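Local coordinates for protein dihydroorotase (Saccharomyces cerevisiae S288C, PDB 6L0A) that catalyses the reversible, zinc-dependent cyclisation of N-carbamoyl-L-aspartate to (S)-dihydroorotate, the third step of de novo pyrimidine biosynthesis, at residues P46-T49 with R53-E56; M72-S77 with D83-A88. One frame throughout, in Å; residues are numbered along the deposited sequence.

Contact 1 (P46-T49 with R53-E56)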
loop_
_atom_site.group_PDB
_atom_site.type_symbol
_atom_site.label_atom_id
_atom_site.label_comp_id
_atom_site.label_asym_id
_atom_site.label_seq_id
_atom_site.Cartn_x
_atom_site.Cartn_y
_atom_site.Cartn_z
ATOM N N PRO C 46 25.253 -8.546 -11.601
ATOM C CA PRO C 46 24.437 -9.753 -11.696
ATOM C C PRO C 46 24.379 -10.460 -10.353
ATOM O O PRO C 46 25.194 -10.137 -9.485
ATOM C CB PRO C 46 25.186 -10.612 -12.729
ATOM C CG PRO C 46 26.257 -9.744 -13.274
ATOM C CD PRO C 46 26.567 -8.745 -12.233
ATOM N N PRO C 47 23.439 -11.392 -10.196
ATOM C CA PRO C 47 23.338 -12.134 -8.933
ATOM C C PRO C 47 24.592 -12.950 -8.683
ATOM O O PRO C 47 25.288 -13.364 -9.614
ATOM C CB PRO C 47 22.126 -13.050 -9.146
ATOM C CG PRO C 47 21.938 -13.103 -10.651
ATOM C CD PRO C 47 22.380 -11.764 -11.148
ATOM N N ILE C 48 24.862 -13.209 -7.407
ATOM C CA ILE C 48 26.034 -13.996 -7.036
ATOM C C ILE C 48 25.742 -15.466 -7.307
ATOM O O ILE C 48 25.024 -16.119 -6.544
ATOM C CB ILE C 48 26.417 -13.793 -5.571
ATOM C CG1 ILE C 48 26.548 -12.309 -5.248
ATOM C CG2 ILE C 48 27.699 -14.572 -5.292
ATOM C CD1 ILE C 48 26.939 -12.065 -3.803
ATOM N N THR C 49 26.342 -16.009 -8.374
ATOM C CA THR C 49 26.126 -17.400 -8.745
ATOM C C THR C 49 27.427 -18.119 -9.076
ATOM O O THR C 49 27.380 -19.224 -9.629
ATOM C CB THR C 49 25.181 -17.500 -9.948
ATOM O OG1 THR C 49 25.817 -16.920 -11.099
ATOM C CG2 THR C 49 23.868 -16.762 -9.674
ATOM N N ARG C 53 33.109 -14.896 -7.598
ATOM C CA ARG C 53 32.369 -13.691 -7.227
ATOM C C ARG C 53 32.070 -13.654 -5.728
ATOM O O ARG C 53 32.224 -12.608 -5.088
ATOM C CB ARG C 53 31.075 -13.624 -8.036
ATOM C CG ARG C 53 30.269 -12.342 -7.913
ATOM C CD ARG C 53 29.556 -12.065 -9.246
ATOM N NE ARG C 53 28.437 -11.121 -9.147
ATOM C CZ ARG C 53 28.598 -9.836 -8.863
ATOM N NH1 ARG C 53 29.817 -9.356 -8.644
ATOM N NH2 ARG C 53 27.552 -9.031 -8.791
ATOM N N VAL C 54 31.644 -14.780 -5.150
ATOM C CA VAL C 54 31.300 -14.775 -3.732
ATOM C C VAL C 54 32.548 -14.664 -2.871
ATOM O O VAL C 54 32.504 -14.071 -1.786
ATOM C CB VAL C 54 30.463 -16.015 -3.365
ATOM C CG1 VAL C 54 31.330 -17.263 -3.260
ATOM C CG2 VAL C 54 29.695 -15.772 -2.050
ATOM N N ILE C 55 33.676 -15.219 -3.328
ATOM C CA ILE C 55 34.921 -15.086 -2.578
ATOM C C ILE C 55 35.398 -13.640 -2.594
ATOM O O ILE C 55 35.745 -13.075 -1.551
ATOM C CB ILE C 55 35.992 -16.040 -3.137
ATOM C CG1 ILE C 55 35.664 -17.483 -2.767
ATOM C CG2 ILE C 55 37.384 -15.658 -2.594
ATOM C CD1 ILE C 55 36.507 -18.504 -3.509
ATOM N N GLU C 56 35.413 -13.011 -3.776
ATOM C CA GLU C 56 35.874 -11.629 -3.855
ATOM C C GLU C 56 34.911 -10.675 -3.153
ATOM O O GLU C 56 35.353 -9.688 -2.557
ATOM C CB GLU C 56 36.084 -11.218 -5.317
ATOM C CG GLU C 56 37.278 -11.908 -5.980
ATOM C CD GLU C 56 38.615 -11.585 -5.297
ATOM O OE1 GLU C 56 39.270 -12.523 -4.781
ATOM O OE2 GLU C 56 39.010 -10.399 -5.283
#
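Arg53 reaches back from the first turn of helix 51-64 and lays the edge of its guanidinium against the backbone carbonyl of Pro46. Its NH2 makes the main bond, 2.7 Å to Pro46 O and nearly straight, with an N-H...O angle of 169°. The oxygen sits almost in the guanidinium plane, and the donor in turn lies in the plane of the carbonyl. On the same edge NE makes a weak second bond to Pro46 O at 3.4 Å, strongly bent, so one oxygen takes a firm and a weak N-H, which probably limits how far the flat group can turn. Pro47 O also lies near that plane, 3.9 Å from Arg53 NE. The chain gets there by leaving the helix with CG anti to the backbone N (chi1 -172°) and bending at the next torsion. The pyrrolidine ring of Pro46, which follows a cis peptide bond, crosses the arginine at about a right angle and brings its CD to 3.6 Å from Arg53 NH2.

Away from this polar edge the contact is apolar. The CG2 methyl of Ile48, not its longer CG1 branch, meets Val54, with 3.7 Å from Ile48 CG2 to Val54 CB; the two side chains also cross roughly perpendicularly. Val54 CG2 adds a looser touch to the same methyl. Ile48 and Val54 are buried, whereas Pro46 is exposed. Glu19 offers the guanidinium a long, weak ion pair.

The arrangement ties the loop that follows strand 37-40 to the start of helix 51-64, a strand-to-helix connection of the TIM-barrel-like amidohydrolase fold. Ile48 is also joined through its backbone to Pro42 of the same loop, and Thr49 touches Leu80 in the loop before helix 82-90.

Contact 2 (M72-S77 with D83-A88)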
loop_
_atom_site.group_PDB
_atom_site.type_symbol
_atom_site.label_atom_id
_atom_site.label_comp_id
_atom_site.label_asym_id
_atom_site.label_seq_id
_atom_site.Cartn_x
_atom_site.Cartn_y
_atom_site.Cartn_z
ATOM N N MET C 72 28.043 -16.088 3.786
ATOM C CA MET C 72 27.756 -15.722 2.405
ATOM C C MET C 72 26.749 -16.686 1.786
ATOM O O MET C 72 26.541 -17.796 2.283
ATOM C CB MET C 72 29.039 -15.709 1.575
ATOM C CG MET C 72 30.172 -14.867 2.184
ATOM S SD MET C 72 29.771 -13.107 2.383
ATOM C CE MET C 72 29.576 -12.582 0.678
ATOM N N SER C 73 26.137 -16.258 0.679
ATOM C CA SER C 73 25.142 -17.082 0.009
ATOM C C SER C 73 25.273 -16.981 -1.507
ATOM O O SER C 73 25.823 -16.023 -2.059
ATOM C CB SER C 73 23.708 -16.677 0.396
ATOM O OG SER C 73 23.480 -15.319 0.035
ATOM N N PHE C 74 24.747 -18.008 -2.169
ATOM C CA PHE C 74 24.452 -17.979 -3.590
ATOM C C PHE C 74 22.989 -17.600 -3.818
ATOM O O PHE C 74 22.116 -17.842 -2.980
ATOM C CB PHE C 74 24.701 -19.351 -4.238
ATOM C CG PHE C 74 26.144 -19.630 -4.593
ATOM C CD1 PHE C 74 27.038 -18.596 -4.851
ATOM C CD2 PHE C 74 26.583 -20.938 -4.711
ATOM C CE1 PHE C 74 28.363 -18.871 -5.204
ATOM C CE2 PHE C 74 27.896 -21.228 -5.049
ATOM C CZ PHE C 74 28.790 -20.197 -5.300
ATOM N N TYR C 75 22.732 -17.036 -4.989
ATOM C CA TYR C 75 21.387 -16.750 -5.480
ATOM C C TYR C 75 20.886 -17.959 -6.263
ATOM O O TYR C 75 21.607 -18.487 -7.114
ATOM C CB TYR C 75 21.492 -15.509 -6.359
ATOM C CG TYR C 75 20.275 -14.893 -6.993
ATOM C CD1 TYR C 75 19.663 -15.474 -8.101
ATOM C CD2 TYR C 75 19.805 -13.662 -6.549
ATOM C CE1 TYR C 75 18.580 -14.854 -8.720
ATOM C CE2 TYR C 75 18.731 -13.036 -7.161
ATOM C CZ TYR C 75 18.122 -13.638 -8.237
ATOM O OH TYR C 75 17.061 -13.006 -8.843
ATOM N N LEU C 76 19.668 -18.415 -5.974
ATOM C CA LEU C 76 19.158 -19.614 -6.650
ATOM C C LEU C 76 18.793 -19.253 -8.088
ATOM O O LEU C 76 17.757 -18.636 -8.348
ATOM C CB LEU C 76 17.966 -20.201 -5.898
ATOM C CG LEU C 76 17.481 -21.582 -6.401
ATOM C CD1 LEU C 76 18.557 -22.619 -6.192
ATOM C CD2 LEU C 76 16.204 -22.032 -5.698
ATOM N N SER C 77 19.636 -19.641 -9.041
ATOM C CA SER C 77 19.442 -19.200 -10.417
ATOM C C SER C 77 19.532 -20.373 -11.380
ATOM O O SER C 77 19.985 -21.465 -11.030
ATOM C CB SER C 77 20.455 -18.118 -10.827
ATOM O OG SER C 77 21.626 -18.670 -11.394
ATOM N N ASP C 83 27.363 -29.503 -8.905
ATOM C CA ASP C 83 28.808 -29.551 -8.699
ATOM C C ASP C 83 29.307 -28.250 -8.083
ATOM O O ASP C 83 30.164 -28.265 -7.192
ATOM C CB ASP C 83 29.513 -29.852 -10.023
ATOM C CG ASP C 83 29.206 -31.256 -10.536
ATOM O OD1 ASP C 83 30.072 -32.146 -10.382
ATOM O OD2 ASP C 83 28.095 -31.478 -11.078
ATOM N N LEU C 84 28.743 -27.111 -8.511
ATOM C CA LEU C 84 29.144 -25.826 -7.944
ATOM C C LEU C 84 28.727 -25.711 -6.483
ATOM O O LEU C 84 29.441 -25.109 -5.675
ATOM C CB LEU C 84 28.548 -24.687 -8.766
ATOM C CG LEU C 84 28.723 -23.291 -8.168
ATOM C CD1 LEU C 84 30.201 -23.000 -7.888
ATOM C CD2 LEU C 84 28.123 -22.230 -9.074
ATOM N N ILE C 85 27.570 -26.274 -6.128
ATOM C CA ILE C 85 27.158 -26.315 -4.726
ATOM C C ILE C 85 28.177 -27.089 -3.893
ATOM O O ILE C 85 28.625 -26.630 -2.834
ATOM C CB ILE C 85 25.752 -26.931 -4.605
ATOM C CG1 ILE C 85 24.718 -26.071 -5.339
ATOM C CG2 ILE C 85 25.385 -27.159 -3.137
ATOM C CD1 ILE C 85 24.473 -24.697 -4.695
ATOM N N HIS C 86 28.546 -28.288 -4.355
ATOM C CA HIS C 86 29.548 -29.085 -3.650
ATOM C C HIS C 86 30.879 -28.343 -3.563
ATOM O O HIS C 86 31.516 -28.308 -2.505
ATOM C CB HIS C 86 29.728 -30.435 -4.354
ATOM C CG HIS C 86 28.572 -31.373 -4.174
ATOM N ND1 HIS C 86 28.258 -31.942 -2.961
ATOM C CD2 HIS C 86 27.659 -31.842 -5.058
ATOM C CE1 HIS C 86 27.199 -32.721 -3.102
ATOM N NE2 HIS C 86 26.813 -32.672 -4.365
ATOM N N GLU C 87 31.310 -27.742 -4.674
ATOM C CA GLU C 87 32.581 -27.025 -4.706
ATOM C C GLU C 87 32.586 -25.857 -3.722
ATOM O O GLU C 87 33.515 -25.711 -2.916
ATOM C CB GLU C 87 32.850 -26.539 -6.127
ATOM C CG GLU C 87 34.139 -25.771 -6.300
ATOM C CD GLU C 87 34.370 -25.335 -7.740
ATOM O OE1 GLU C 87 33.502 -24.624 -8.294
ATOM O OE2 GLU C 87 35.418 -25.700 -8.319
ATOM N N ALA C 88 31.553 -25.007 -3.777
ATOM C CA ALA C 88 31.490 -23.849 -2.887
ATOM C C ALA C 88 31.392 -24.274 -1.431
ATOM O O ALA C 88 31.993 -23.647 -0.552
ATOM C CB ALA C 88 30.300 -22.962 -3.257
#
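With CG anti to its own carbonyl carbon (chi1 -82°), Phe74 extends its ring from the 72-77 loop to helix 82-90, where Leu84, its CG anti to the backbone N (chi1 172°), turns its branched end to meet it. The ring corner formed by CE2 and CZ does most of the touching. Phe74 CE2 comes to 3.5 Å from Ala88 CB and to 3.8 Å from Leu84 CG, so that two residues one helical turn apart receive the same corner obliquely. Ile85 approaches differently: its CD1 lies near the ring plane, at the edge, 4.3 Å from Phe74 CD2. The contact is wholly apolar; of the residues that touch, Phe74, Ile85 and Ala88 are buried and Leu84 is partly exposed. An alanine in place of Phe74 would probably open a gap beside Leu84 and Ala88 and leave the helix without its main apolar tie to this loop. Ile94 packs on Phe74 as well, and the backbone of Phe74 is hydrogen-bonded to that of Gly96. Ile85 and His86 of the helix and Leu76 of the loop all pack on helix 121-130, a neighbour that helix 82-90 shares with the loop after strand 69-71.

From the N terminus, the chain leaves strand 37-40 and contact 1 closes the short loop from Pro46 to the first turn of helix 51-64. After that helix and strand 69-71, contact 2 closes the next connection, from the 72-77 loop to helix 82-90. The two are in series, neither nested nor crossed, and their centres lie about 9 Å apart. They meet directly: a probable hydrogen bond runs from Tyr75 N to Ile48 O (2.9 Å), and Pro47 packs on the Tyr75 ring. Met72 also touches Val54. The loops after strands 37-40 and 69-71 are thus joined to each other as well as to helices 51-64 and 82-90.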